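Local structure of 3-oxo-glucose-6-phosphate:glutamate aminotransferase (Bacillus subtilis subsp. subtilis, 4K2M) at residues A[55-60]-A[312-317]; A[75-80]-A[246-251]; A[225-230]-A[350-355]. The protein catalyses the reversible pyridoxal phosphate-dependent transamination of 3-dehydro-glucose 6-phosphate with glutamate to give kanosamine 6-phosphate, a step in antibiotic biosynthesis. One frame throughout, in Å; residues are numbered along the deposited sequence.

In the fold
Interaction 1 is an apolar, partly buried contact between the extra N-terminal domain and helix 312-329, away from the annotated sites. Interaction 2 is also partly buried and apolar across its segments, but 246-251 turns its polar groups to the bound cofactor-sugar adduct. Interaction 3 is fully buried near the centre of the chain and sets an amide against a histidine side chain; its Q227 also reaches the adduct. Polar bonds join the three. N316 of interaction 1 meets I229 of interaction 3 through its ND2 and, weakly, N250 of interaction 2 through its OD1. N250 OD1 in turn accepts from H351 ND1 of interaction 3.

Interaction 1: A[55-60]-A[312-317]; sequences HDLFNY and LSLNNF
L57 and L314 have the closest CA atoms across this contact, 8.9 Å apart, too far for the two backbones to meet, and no hydrogen bond crosses between the segments. Segment 55-60 takes in the last part of helix 53-57 and the loop that follows, in the N-terminal domain that this enzyme carries in addition to its aspartate aminotransferase fold. Residues 55-57 form a wider pi-type turn. N59 then leaves helical angles with positive phi, 48°, and its N makes a weak bond back to H55 O. Segment 312-317 is the first part of helix 312-329 of the aminotransferase family region, with regular helical bonds.

Side chains alone close the gap. L57 points at the other helix and meets two residues one helical turn apart, L314 mainly through CD2 and F317 through CD1. CD2 lies 4.1 Å from L314 CD1. L314 reaches it because its CG is anti to the backbone N (chi1 170°), which carries the branch out from a bond that does not itself aim at L57. F317 extends in the same way, and its side chain crosses that of L57 at about a right angle.

The surroundings add to this apolar patch. W43 meets the F317 ring edge to face and also touches L314, while V46 packs on L57. Helix 13-24 lies against F317 through L19, L20 and L23. One polar tie runs alongside, from K318 NZ to L57 O. The L57 methyl CD1 comes to the F317 ring obliquely, 3.8 Å from CE2 and 3.9 Å from CD2.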
loop_
_atom_site.group_PDB
_atom_site.type_symbol
_atom_site.label_atom_id
_atom_site.label_comp_id
_atom_site.label_asym_id
_atom_site.label_seq_id
_atom_site.Cartn_x
_atom_site.Cartn_y
_atom_site.Cartn_z
ATOM N N HIS A 55 21.748 -32.371 -3.665
ATOM C CA HIS A 55 22.979 -31.602 -3.669
ATOM C C HIS A 55 22.869 -30.273 -4.421
ATOM O O HIS A 55 23.305 -29.220 -3.920
ATOM C CB HIS A 55 24.147 -32.408 -4.245
ATOM C CG HIS A 55 25.437 -31.658 -4.195
ATOM N ND1 HIS A 55 26.103 -31.409 -3.013
ATOM C CD2 HIS A 55 26.151 -31.042 -5.168
ATOM C CE1 HIS A 55 27.190 -30.701 -3.266
ATOM N NE2 HIS A 55 27.236 -30.457 -4.564
ATOM N N ASP A 56 22.314 -30.309 -5.632
ATOM C CA ASP A 56 22.404 -29.141 -6.511
ATOM C C ASP A 56 21.394 -28.054 -6.170
ATOM O O ASP A 56 21.699 -26.862 -6.300
ATOM C CB ASP A 56 22.297 -29.546 -7.988
ATOM C CG ASP A 56 23.472 -30.397 -8.441
ATOM O OD1 ASP A 56 24.621 -30.023 -8.129
ATOM O OD2 ASP A 56 23.240 -31.434 -9.096
ATOM N N LEU A 57 20.206 -28.452 -5.717
ATOM C CA LEU A 57 19.198 -27.454 -5.351
ATOM C C LEU A 57 19.222 -27.097 -3.872
ATOM O O LEU A 57 18.907 -25.971 -3.507
ATOM C CB LEU A 57 17.789 -27.903 -5.749
ATOM C CG LEU A 57 17.592 -28.198 -7.233
ATOM C CD1 LEU A 57 16.108 -28.364 -7.551
ATOM C CD2 LEU A 57 18.220 -27.096 -8.087
ATOM N N PHE A 58 19.589 -28.054 -3.020
ATOM C CA PHE A 58 19.493 -27.846 -1.574
ATOM C C PHE A 58 20.828 -27.785 -0.846
ATOM O O PHE A 58 20.870 -27.445 0.335
ATOM C CB PHE A 58 18.617 -28.928 -0.936
ATOM C CG PHE A 58 17.153 -28.761 -1.229
ATOM C CD1 PHE A 58 16.355 -27.994 -0.380
ATOM C CD2 PHE A 58 16.572 -29.367 -2.342
ATOM C CE1 PHE A 58 15.005 -27.829 -0.645
ATOM C CE2 PHE A 58 15.212 -29.204 -2.616
ATOM C CZ PHE A 58 14.432 -28.439 -1.762
ATOM N N ASN A 59 21.903 -28.107 -1.550
ATOM C CA ASN A 59 23.235 -28.197 -0.933
ATOM C C ASN A 59 23.183 -29.016 0.369
ATOM O O ASN A 59 23.701 -28.588 1.407
ATOM C CB ASN A 59 23.814 -26.804 -0.663
ATOM C CG ASN A 59 25.293 -26.846 -0.294
ATOM O OD1 ASN A 59 26.022 -27.726 -0.738
ATOM N ND2 ASN A 59 25.736 -25.890 0.519
ATOM N N TYR A 60 22.556 -30.190 0.293
ATOM C CA TYR A 60 22.319 -31.057 1.456
ATOM C C TYR A 60 23.627 -31.296 2.214
ATOM O O TYR A 60 24.620 -31.745 1.630
ATOM C CB TYR A 60 21.771 -32.408 0.972
ATOM C CG TYR A 60 21.208 -33.338 2.044
ATOM C CD1 TYR A 60 20.927 -32.885 3.330
ATOM C CD2 TYR A 60 20.972 -34.670 1.758
ATOM C CE1 TYR A 60 20.413 -33.746 4.300
ATOM C CE2 TYR A 60 20.457 -35.543 2.712
ATOM C CZ TYR A 60 20.170 -35.075 3.978
ATOM O OH TYR A 60 19.646 -35.952 4.918
ATOM N N LEU A 312 10.537 -17.906 -9.242
ATOM C CA LEU A 312 9.278 -18.565 -8.852
ATOM C C LEU A 312 9.146 -20.051 -9.220
ATOM O O LEU A 312 8.801 -20.875 -8.372
ATOM C CB LEU A 312 8.062 -17.779 -9.370
ATOM C CG LEU A 312 6.682 -18.374 -9.095
ATOM C CD1 LEU A 312 6.478 -18.586 -7.588
ATOM C CD2 LEU A 312 5.583 -17.464 -9.684
ATOM N N SER A 313 9.406 -20.409 -10.473
ATOM C CA SER A 313 9.288 -21.820 -10.846
ATOM C C SER A 313 10.234 -22.693 -10.036
ATOM O O SER A 313 9.830 -23.755 -9.547
ATOM C CB SER A 313 9.529 -22.025 -12.335
ATOM O OG SER A 313 8.475 -21.432 -13.065
ATOM N N LEU A 314 11.481 -22.250 -9.893
ATOM C CA LEU A 314 12.462 -23.019 -9.120
ATOM C C LEU A 314 12.015 -23.128 -7.664
ATOM O O LEU A 314 12.066 -24.199 -7.065
ATOM C CB LEU A 314 13.840 -22.374 -9.181
ATOM C CG LEU A 314 14.859 -22.988 -8.211
ATOM C CD1 LEU A 314 15.189 -24.432 -8.612
ATOM C CD2 LEU A 314 16.126 -22.147 -8.108
ATOM N N ASN A 315 11.553 -22.020 -7.101
ATOM C CA ASN A 315 11.133 -22.024 -5.701
ATOM C C ASN A 315 9.927 -22.905 -5.459
ATOM O O ASN A 315 9.867 -23.628 -4.450
ATOM C CB ASN A 315 10.876 -20.598 -5.196
ATOM C CG ASN A 315 12.147 -19.869 -4.832
ATOM O OD1 ASN A 315 13.226 -20.472 -4.700
ATOM N ND2 ASN A 315 12.032 -18.553 -4.643
ATOM N N ASN A 316 8.959 -22.860 -6.367
ATOM C CA ASN A 316 7.789 -23.716 -6.212
ATOM C C ASN A 316 8.194 -25.178 -6.351
ATOM O O ASN A 316 7.680 -26.035 -5.630
ATOM C CB ASN A 316 6.671 -23.350 -7.197
ATOM C CG ASN A 316 5.687 -22.353 -6.610
ATOM O OD1 ASN A 316 5.995 -21.676 -5.621
ATOM N ND2 ASN A 316 4.494 -22.269 -7.198
ATOM N N PHE A 317 9.137 -25.465 -7.238
ATOM C CA PHE A 317 9.620 -26.834 -7.337
ATOM C C PHE A 317 10.286 -27.274 -6.021
ATOM O O PHE A 317 10.059 -28.395 -5.528
ATOM C CB PHE A 317 10.600 -27.015 -8.501
ATOM C CG PHE A 317 11.095 -28.423 -8.621
ATOM C CD1 PHE A 317 10.331 -29.381 -9.275
ATOM C CD2 PHE A 317 12.297 -28.792 -8.030
ATOM C CE1 PHE A 317 10.772 -30.691 -9.366
ATOM C CE2 PHE A 317 12.750 -30.093 -8.111
ATOM C CZ PHE A 317 11.996 -31.046 -8.780
#

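Interaction 2: A[75-80]-A[246-251]; sequences DRLITN and NPYKNF. With O1G (3-deoxy-3-[(E)-({3-hydroxy-2-methyl-5-[(phosphonooxy)methyl]pyridin-4-yl}methylidene)amino]-6-O-phosphono-alpha-D-gluco pyranose), chain C.
L77 and Y248 both place CG anti to the carbonyl carbon, at chi1 -70° and -41°. The CB of L77 points toward segment 246-251 and that of Y248 points away from L77. The torsions then bring L77 CD1 to the near ring atom CD1 of the tyrosine, with the hydroxyl on the far side. L77 CD1 is 3.9 Å from Y248 CD1, and the two side chains cross at about a right angle. The same methyl also approaches P247 O. Y418 packs on L77, and S101 of the second subunit touches Y248.

Beyond the ring the chemistry turns polar. Y248 OH gives a hydrogen bond of 2.8 Å to OP8, on the sugar phosphate of the O1G adduct, with OP8 in the ring plane at its edge. N246 ND2 reaches OP6 of the same phosphate at 2.7 Å, but the angle is poor and the bond weak. K249 bends at its second and fourth torsions, and its NZ bonds the sugar hydroxyl O4 at 2.8 Å.

N246 OD1 ties the turn together. It accepts from Y248 N at 2.8 Å and from K249 NZ at 3.0 Å, on opposite faces of its amide plane. These two bonds help hold the N246 amide and the lysine amine in place. A type I turn from N246 to K249 is closed by K249 N to N246 O. The bond from Y248 N makes an Asx turn, here in the active-site loop of a PLP-dependent sugar aminotransferase, at the lysine that otherwise carries the cofactor as an aldimine.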
loop_
_atom_site.group_PDB
_atom_site.type_symbol
_atom_site.label_atom_id
_atom_site.label_comp_id
_atom_site.label_asym_id
_atom_site.label_seq_id
_atom_site.Cartn_x
_atom_site.Cartn_y
_atom_site.Cartn_z
ATOM N N ASP A 75 14.655 -13.625 6.974
ATOM C CA ASP A 75 15.886 -13.241 6.305
ATOM C C ASP A 75 16.257 -14.273 5.249
ATOM O O ASP A 75 16.930 -13.959 4.266
ATOM C CB ASP A 75 17.034 -13.052 7.314
ATOM C CG ASP A 75 17.320 -14.308 8.113
ATOM O OD1 ASP A 75 16.425 -14.760 8.852
ATOM O OD2 ASP A 75 18.443 -14.843 7.999
ATOM N N ARG A 76 15.792 -15.502 5.432
ATOM C CA ARG A 76 16.112 -16.556 4.488
ATOM C C ARG A 76 15.096 -16.693 3.362
ATOM O O ARG A 76 15.280 -17.499 2.448
ATOM C CB ARG A 76 16.321 -17.881 5.235
ATOM C CG ARG A 76 17.591 -17.859 6.082
ATOM C CD ARG A 76 17.697 -19.094 6.965
ATOM N NE ARG A 76 17.718 -20.344 6.201
ATOM C CZ ARG A 76 17.560 -21.539 6.763
ATOM N NH1 ARG A 76 17.372 -21.626 8.081
ATOM N NH2 ARG A 76 17.564 -22.634 6.009
ATOM N N LEU A 77 14.036 -15.893 3.403
ATOM C CA LEU A 77 13.061 -15.913 2.321
ATOM C C LEU A 77 13.539 -15.098 1.122
ATOM O O LEU A 77 12.911 -15.109 0.063
ATOM C CB LEU A 77 11.698 -15.403 2.796
ATOM C CG LEU A 77 10.971 -16.329 3.759
ATOM C CD1 LEU A 77 9.640 -15.720 4.192
ATOM C CD2 LEU A 77 10.748 -17.676 3.098
ATOM N N ILE A 78 14.646 -14.386 1.282
ATOM C CA ILE A 78 15.195 -13.647 0.158
ATOM C C ILE A 78 16.670 -14.020 0.058
ATOM O O ILE A 78 17.387 -13.948 1.046
ATOM C CB ILE A 78 14.956 -12.119 0.291
ATOM C CG1 ILE A 78 15.423 -11.387 -0.972
ATOM C CG2 ILE A 78 15.632 -11.541 1.540
ATOM C CD1 ILE A 78 15.263 -9.855 -0.896
ATOM N N THR A 79 17.106 -14.468 -1.118
ATOM C CA THR A 79 18.482 -14.973 -1.278
ATOM C C THR A 79 19.454 -13.861 -1.601
ATOM O O THR A 79 19.038 -12.755 -1.969
ATOM C CB THR A 79 18.562 -16.037 -2.389
ATOM O OG1 THR A 79 18.260 -15.428 -3.655
ATOM C CG2 THR A 79 17.566 -17.158 -2.115
ATOM N N ASN A 80 20.753 -14.135 -1.471
ATOM C CA ASN A 80 21.740 -13.124 -1.814
ATOM C C ASN A 80 21.626 -12.724 -3.284
ATOM O O ASN A 80 21.802 -11.557 -3.635
ATOM C CB ASN A 80 23.166 -13.607 -1.497
ATOM C CG ASN A 80 23.448 -13.684 -0.004
ATOM O OD1 ASN A 80 22.767 -13.052 0.805
ATOM N ND2 ASN A 80 24.469 -14.460 0.367
ATOM N N ASN A 246 2.761 -10.397 -0.972
ATOM C CA ASN A 246 3.409 -10.158 0.317
ATOM C C ASN A 246 4.725 -10.971 0.363
ATOM O O ASN A 246 4.837 -12.048 -0.245
ATOM C CB ASN A 246 2.417 -10.532 1.434
ATOM C CG ASN A 246 3.086 -10.849 2.747
ATOM O OD1 ASN A 246 3.551 -11.973 2.955
ATOM N ND2 ASN A 246 3.105 -9.872 3.663
ATOM N N PRO A 247 5.742 -10.451 1.049
ATOM C CA PRO A 247 7.051 -11.108 1.001
ATOM C C PRO A 247 7.112 -12.540 1.517
ATOM O O PRO A 247 8.116 -13.205 1.247
ATOM C CB PRO A 247 7.911 -10.223 1.909
ATOM C CG PRO A 247 7.280 -8.882 1.791
ATOM C CD PRO A 247 5.809 -9.137 1.721
ATOM N N TYR A 248 6.115 -12.999 2.268
ATOM C CA TYR A 248 6.141 -14.379 2.737
ATOM C C TYR A 248 5.470 -15.338 1.760
ATOM O O TYR A 248 5.473 -16.549 1.987
ATOM C CB TYR A 248 5.472 -14.518 4.102
ATOM C CG TYR A 248 5.794 -13.399 5.062
ATOM C CD1 TYR A 248 7.091 -12.916 5.203
ATOM C CD2 TYR A 248 4.791 -12.810 5.803
ATOM C CE1 TYR A 248 7.369 -11.870 6.079
ATOM C CE2 TYR A 248 5.055 -11.790 6.676
ATOM C CZ TYR A 248 6.334 -11.321 6.815
ATOM O OH TYR A 248 6.566 -10.280 7.691
ATOM N N LYS A 249 4.888 -14.816 0.686
ATOM C CA LYS A 249 4.172 -15.691 -0.258
ATOM C C LYS A 249 5.141 -16.476 -1.154
ATOM O O LYS A 249 6.346 -16.207 -1.183
ATOM C CB LYS A 249 3.171 -14.888 -1.110
ATOM C CG LYS A 249 2.076 -14.160 -0.300
ATOM C CD LYS A 249 1.229 -15.125 0.524
ATOM C CE LYS A 249 0.321 -14.342 1.464
ATOM N NZ LYS A 249 1.149 -13.714 2.556
ATOM N N ASN A 250 4.616 -17.454 -1.892
ATOM C CA ASN A 250 5.478 -18.257 -2.770
ATOM C C ASN A 250 6.243 -17.387 -3.762
ATOM O O ASN A 250 7.365 -17.706 -4.161
ATOM C CB ASN A 250 4.640 -19.294 -3.527
ATOM C CG ASN A 250 4.253 -20.476 -2.659
ATOM O OD1 ASN A 250 4.105 -20.345 -1.445
ATOM N ND2 ASN A 250 4.090 -21.646 -3.280
ATOM N N PHE A 251 5.599 -16.301 -4.179
ATOM C CA PHE A 251 6.247 -15.243 -4.938
ATOM C C PHE A 251 5.838 -13.939 -4.255
ATOM O O PHE A 251 4.644 -13.672 -4.087
ATOM C CB PHE A 251 5.750 -15.224 -6.389
ATOM C CG PHE A 251 5.984 -13.905 -7.081
ATOM C CD1 PHE A 251 7.224 -13.292 -7.023
ATOM C CD2 PHE A 251 4.955 -13.274 -7.771
ATOM C CE1 PHE A 251 7.449 -12.071 -7.637
ATOM C CE2 PHE A 251 5.165 -12.060 -8.396
ATOM C CZ PHE A 251 6.426 -11.449 -8.324
HETATM P P O1G C . -2.121 -9.418 1.782
HETATM C C3A O1G C . -3.825 -14.856 2.914
HETATM O O3 O1G C . -2.962 -15.731 3.483
HETATM C C1 O1G C . 0.493 -13.956 7.504
HETATM N "N1'" O1G C . -5.841 -14.361 1.779
HETATM C C2 O1G C . -0.573 -14.316 6.466
HETATM O O2 O1G C . -0.364 -15.751 6.244
HETATM C C9A O1G C . -5.027 -15.274 2.333
HETATM C C2A O1G C . -5.455 -16.731 2.285
HETATM C C3 O1G C . -0.454 -13.520 5.156
HETATM N "N3'" O1G C . -1.703 -13.814 4.431
HETATM O O1 O1G C . 1.794 -14.426 7.118
HETATM C C4 O1G C . -0.238 -12.014 5.407
HETATM O O4 O1G C . 0.309 -11.587 4.143
HETATM C C4A O1G C . -3.478 -13.517 2.922
HETATM C C4B O1G C . -2.228 -13.045 3.552
HETATM C C5 O1G C . 0.893 -11.858 6.423
HETATM O O5 O1G C . 0.588 -12.532 7.650
HETATM C C5A O1G C . -4.343 -12.591 2.346
HETATM C C5T O1G C . -4.133 -11.070 2.267
HETATM C C6 O1G C . 1.079 -10.450 6.915
HETATM C C6A O1G C . -5.527 -13.047 1.785
HETATM O OP1 O1G C . -3.182 -8.356 1.970
HETATM O OP2 O1G C . -1.313 -9.224 0.542
HETATM O OP3 O1G C . -1.313 -9.660 3.078
HETATM O OP4 O1G C . -2.956 -10.795 1.473
HETATM O O6 O1G C . 2.233 -10.223 7.631
HETATM P "P'" O1G C . 2.986 -8.805 7.547
HETATM O OP6 O1G C . 3.416 -8.657 6.103
HETATM O OP7 O1G C . 2.037 -7.724 8.014
HETATM O OP8 O1G C . 4.162 -9.015 8.505
#

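Interaction 3: A[225-230]-A[350-355]; sequences ACQGIG and WHLFPI. With O1G (3-deoxy-3-[(E)-({3-hydroxy-2-methyl-5-[(phosphonooxy)methyl]pyridin-4-yl}methylidene)amino]-6-O-phosphono-alpha-D-gluco pyranose), chain C; EDO (1,2-ethanediol), chain D.
The cofactor site of the aminotransferase fold forms one side of this buried contact. Q227, in the loop after strand 220-224, lies across H351, just ahead of strand 353-356. A type I turn from A225 to G228 holds this loop, closed by G228 N to A225 O.

The Q227 chain runs extended beyond CG and crosses the H351 side chain at about a right angle. Its CG and CD each come to 3.5 Å from H351 CD2, CD obliquely to the ring, with the amide and ring planes 41° apart. H351 CG is anti to the backbone N (chi1 176°), which, with CB already pointing toward Q227, lays the imidazole against this chain. H351 ND1 bonds N250 OD1, which would help fix how the ring is turned.

Both ends of the Q227 amide have partners, which would keep NE2 directed at the cofactor. OE1 accepts from Y201 N and lies 4.0 Å from L352 CD1. C226 supports the pyridine, its CB 3.6 Å from N1'. Q227 NE2 donates to O3, the ring hydroxyl oxygen of the O1G cofactor moiety, in a short bond of 2.6 Å with an angle of 145° at the hydrogen.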
loop_
_atom_site.group_PDB
_atom_site.type_symbol
_atom_site.label_atom_id
_atom_site.label_comp_id
_atom_site.label_asym_id
_atom_site.label_seq_id
_atom_site.Cartn_x
_atom_site.Cartn_y
_atom_site.Cartn_z
ATOM N N ALA A 225 -6.781 -16.567 -4.042
ATOM C CA ALA A 225 -5.651 -17.421 -4.366
ATOM C C ALA A 225 -4.392 -16.747 -3.847
ATOM O O ALA A 225 -3.298 -16.921 -4.403
ATOM C CB ALA A 225 -5.565 -17.629 -5.874
ATOM N N CYS A 226 -4.540 -15.957 -2.782
ATOM C CA CYS A 226 -3.382 -15.226 -2.272
ATOM C C CYS A 226 -2.209 -16.124 -1.864
ATOM O O CYS A 226 -1.043 -15.696 -1.925
ATOM C CB CYS A 226 -3.789 -14.265 -1.152
ATOM S SG CYS A 226 -4.782 -12.882 -1.789
ATOM N N GLN A 227 -2.501 -17.380 -1.512
ATOM C CA GLN A 227 -1.440 -18.338 -1.164
ATOM C C GLN A 227 -1.199 -19.375 -2.264
ATOM O O GLN A 227 -0.472 -20.338 -2.053
ATOM C CB GLN A 227 -1.804 -19.085 0.124
ATOM C CG GLN A 227 -1.766 -18.199 1.369
ATOM C CD GLN A 227 -2.150 -18.954 2.635
ATOM O OE1 GLN A 227 -2.298 -20.177 2.621
ATOM N NE2 GLN A 227 -2.320 -18.224 3.734
ATOM N N GLY A 228 -1.817 -19.184 -3.425
ATOM C CA GLY A 228 -1.861 -20.236 -4.431
ATOM C C GLY A 228 -1.188 -19.975 -5.775
ATOM O O GLY A 228 -1.454 -20.709 -6.739
ATOM N N ILE A 229 -0.322 -18.973 -5.874
ATOM C CA ILE A 229 0.340 -18.739 -7.166
ATOM C C ILE A 229 1.114 -19.978 -7.630
ATOM O O ILE A 229 1.854 -20.588 -6.849
ATOM C CB ILE A 229 1.233 -17.488 -7.180
ATOM C CG1 ILE A 229 1.591 -17.132 -8.630
ATOM C CG2 ILE A 229 2.494 -17.683 -6.322
ATOM C CD1 ILE A 229 2.213 -15.760 -8.818
ATOM N N GLY A 230 0.912 -20.349 -8.898
ATOM C CA GLY A 230 1.559 -21.519 -9.494
ATOM C C GLY A 230 0.574 -22.669 -9.701
ATOM O O GLY A 230 0.866 -23.641 -10.400
ATOM N N TRP A 350 2.009 -25.765 -1.970
ATOM C CA TRP A 350 2.784 -25.973 -0.752
ATOM C C TRP A 350 3.288 -24.671 -0.168
ATOM O O TRP A 350 4.465 -24.524 0.158
ATOM C CB TRP A 350 3.939 -26.954 -1.015
ATOM C CG TRP A 350 3.426 -28.237 -1.613
ATOM C CD1 TRP A 350 3.593 -28.668 -2.905
ATOM C CD2 TRP A 350 2.631 -29.228 -0.953
ATOM N NE1 TRP A 350 2.937 -29.877 -3.084
ATOM C CE2 TRP A 350 2.343 -30.237 -1.898
ATOM C CE3 TRP A 350 2.129 -29.360 0.351
ATOM C CZ2 TRP A 350 1.588 -31.371 -1.580
ATOM C CZ3 TRP A 350 1.368 -30.483 0.666
ATOM C CH2 TRP A 350 1.108 -31.476 -0.297
ATOM N N HIS A 351 2.376 -23.714 -0.019
ATOM C CA HIS A 351 2.727 -22.493 0.687
ATOM C C HIS A 351 2.961 -22.787 2.177
ATOM O O HIS A 351 3.897 -22.265 2.792
ATOM C CB HIS A 351 1.617 -21.453 0.546
ATOM C CG HIS A 351 1.883 -20.213 1.337
ATOM N ND1 HIS A 351 2.951 -19.383 1.076
ATOM C CD2 HIS A 351 1.242 -19.680 2.403
ATOM C CE1 HIS A 351 2.949 -18.381 1.939
ATOM N NE2 HIS A 351 1.924 -18.539 2.756
ATOM N N LEU A 352 2.080 -23.606 2.751
ATOM C CA LEU A 352 2.217 -24.105 4.116
ATOM C C LEU A 352 2.043 -25.612 4.063
ATOM O O LEU A 352 1.411 -26.123 3.139
ATOM C CB LEU A 352 1.178 -23.448 5.044
ATOM C CG LEU A 352 1.485 -21.966 5.344
ATOM C CD1 LEU A 352 0.211 -21.121 5.594
ATOM C CD2 LEU A 352 2.454 -21.828 6.522
ATOM N N PHE A 353 2.604 -26.322 5.044
ATOM C CA PHE A 353 2.573 -27.786 5.045
ATOM C C PHE A 353 1.863 -28.270 6.298
ATOM O O PHE A 353 2.459 -28.299 7.383
ATOM C CB PHE A 353 3.989 -28.388 5.012
ATOM C CG PHE A 353 3.979 -29.883 4.879
ATOM C CD1 PHE A 353 3.922 -30.470 3.618
ATOM C CD2 PHE A 353 3.962 -30.707 6.013
ATOM C CE1 PHE A 353 3.859 -31.858 3.473
ATOM C CE2 PHE A 353 3.914 -32.101 5.878
ATOM C CZ PHE A 353 3.852 -32.671 4.599
ATOM N N PRO A 354 0.586 -28.635 6.161
ATOM C CA PRO A 354 -0.190 -29.031 7.344
ATOM C C PRO A 354 -0.244 -30.529 7.548
ATOM O O PRO A 354 -0.530 -31.295 6.609
ATOM C CB PRO A 354 -1.596 -28.516 7.023
ATOM C CG PRO A 354 -1.685 -28.603 5.522
ATOM C CD PRO A 354 -0.266 -28.397 4.980
ATOM N N ILE A 355 0.040 -30.955 8.776
ATOM C CA ILE A 355 -0.286 -32.318 9.176
ATOM C C ILE A 355 -1.397 -32.208 10.204
ATOM O O ILE A 355 -1.713 -31.112 10.665
ATOM C CB ILE A 355 0.916 -33.069 9.766
ATOM C CG1 ILE A 355 1.338 -32.460 11.100
ATOM C CG2 ILE A 355 2.109 -33.071 8.785
ATOM C CD1 ILE A 355 2.470 -33.234 11.786
HETATM P P O1G C . -2.121 -9.418 1.782
HETATM C C3A O1G C . -3.825 -14.856 2.914
HETATM O O3 O1G C . -2.962 -15.731 3.483
HETATM C C1 O1G C . 0.493 -13.956 7.504
HETATM N "N1'" O1G C . -5.841 -14.361 1.779
HETATM C C2 O1G C . -0.573 -14.316 6.466
HETATM O O2 O1G C . -0.364 -15.751 6.244
HETATM C C9A O1G C . -5.027 -15.274 2.333
HETATM C C2A O1G C . -5.455 -16.731 2.285
HETATM C C3 O1G C . -0.454 -13.520 5.156
HETATM N "N3'" O1G C . -1.703 -13.814 4.431
HETATM O O1 O1G C . 1.794 -14.426 7.118
HETATM C C4 O1G C . -0.238 -12.014 5.407
HETATM O O4 O1G C . 0.309 -11.587 4.143
HETATM C C4A O1G C . -3.478 -13.517 2.922
HETATM C C4B O1G C . -2.228 -13.045 3.552
HETATM C C5 O1G C . 0.893 -11.858 6.423
HETATM O O5 O1G C . 0.588 -12.532 7.650
HETATM C C5A O1G C . -4.343 -12.591 2.346
HETATM C C5T O1G C . -4.133 -11.070 2.267
HETATM C C6 O1G C . 1.079 -10.450 6.915
HETATM C C6A O1G C . -5.527 -13.047 1.785
HETATM O OP1 O1G C . -3.182 -8.356 1.970
HETATM O OP2 O1G C . -1.313 -9.224 0.542
HETATM O OP3 O1G C . -1.313 -9.660 3.078
HETATM O OP4 O1G C . -2.956 -10.795 1.473
HETATM O O6 O1G C . 2.233 -10.223 7.631
HETATM P "P'" O1G C . 2.986 -8.805 7.547
HETATM O OP6 O1G C . 3.416 -8.657 6.103
HETATM O OP7 O1G C . 2.037 -7.724 8.014
HETATM O OP8 O1G C . 4.162 -9.015 8.505
HETATM C C1 EDO D . -3.350 -33.349 6.581
HETATM O O1 EDO D . -3.020 -32.203 5.798
HETATM C C2 EDO D . -4.817 -33.701 6.317
HETATM O O2 EDO D . -4.972 -34.009 4.930
#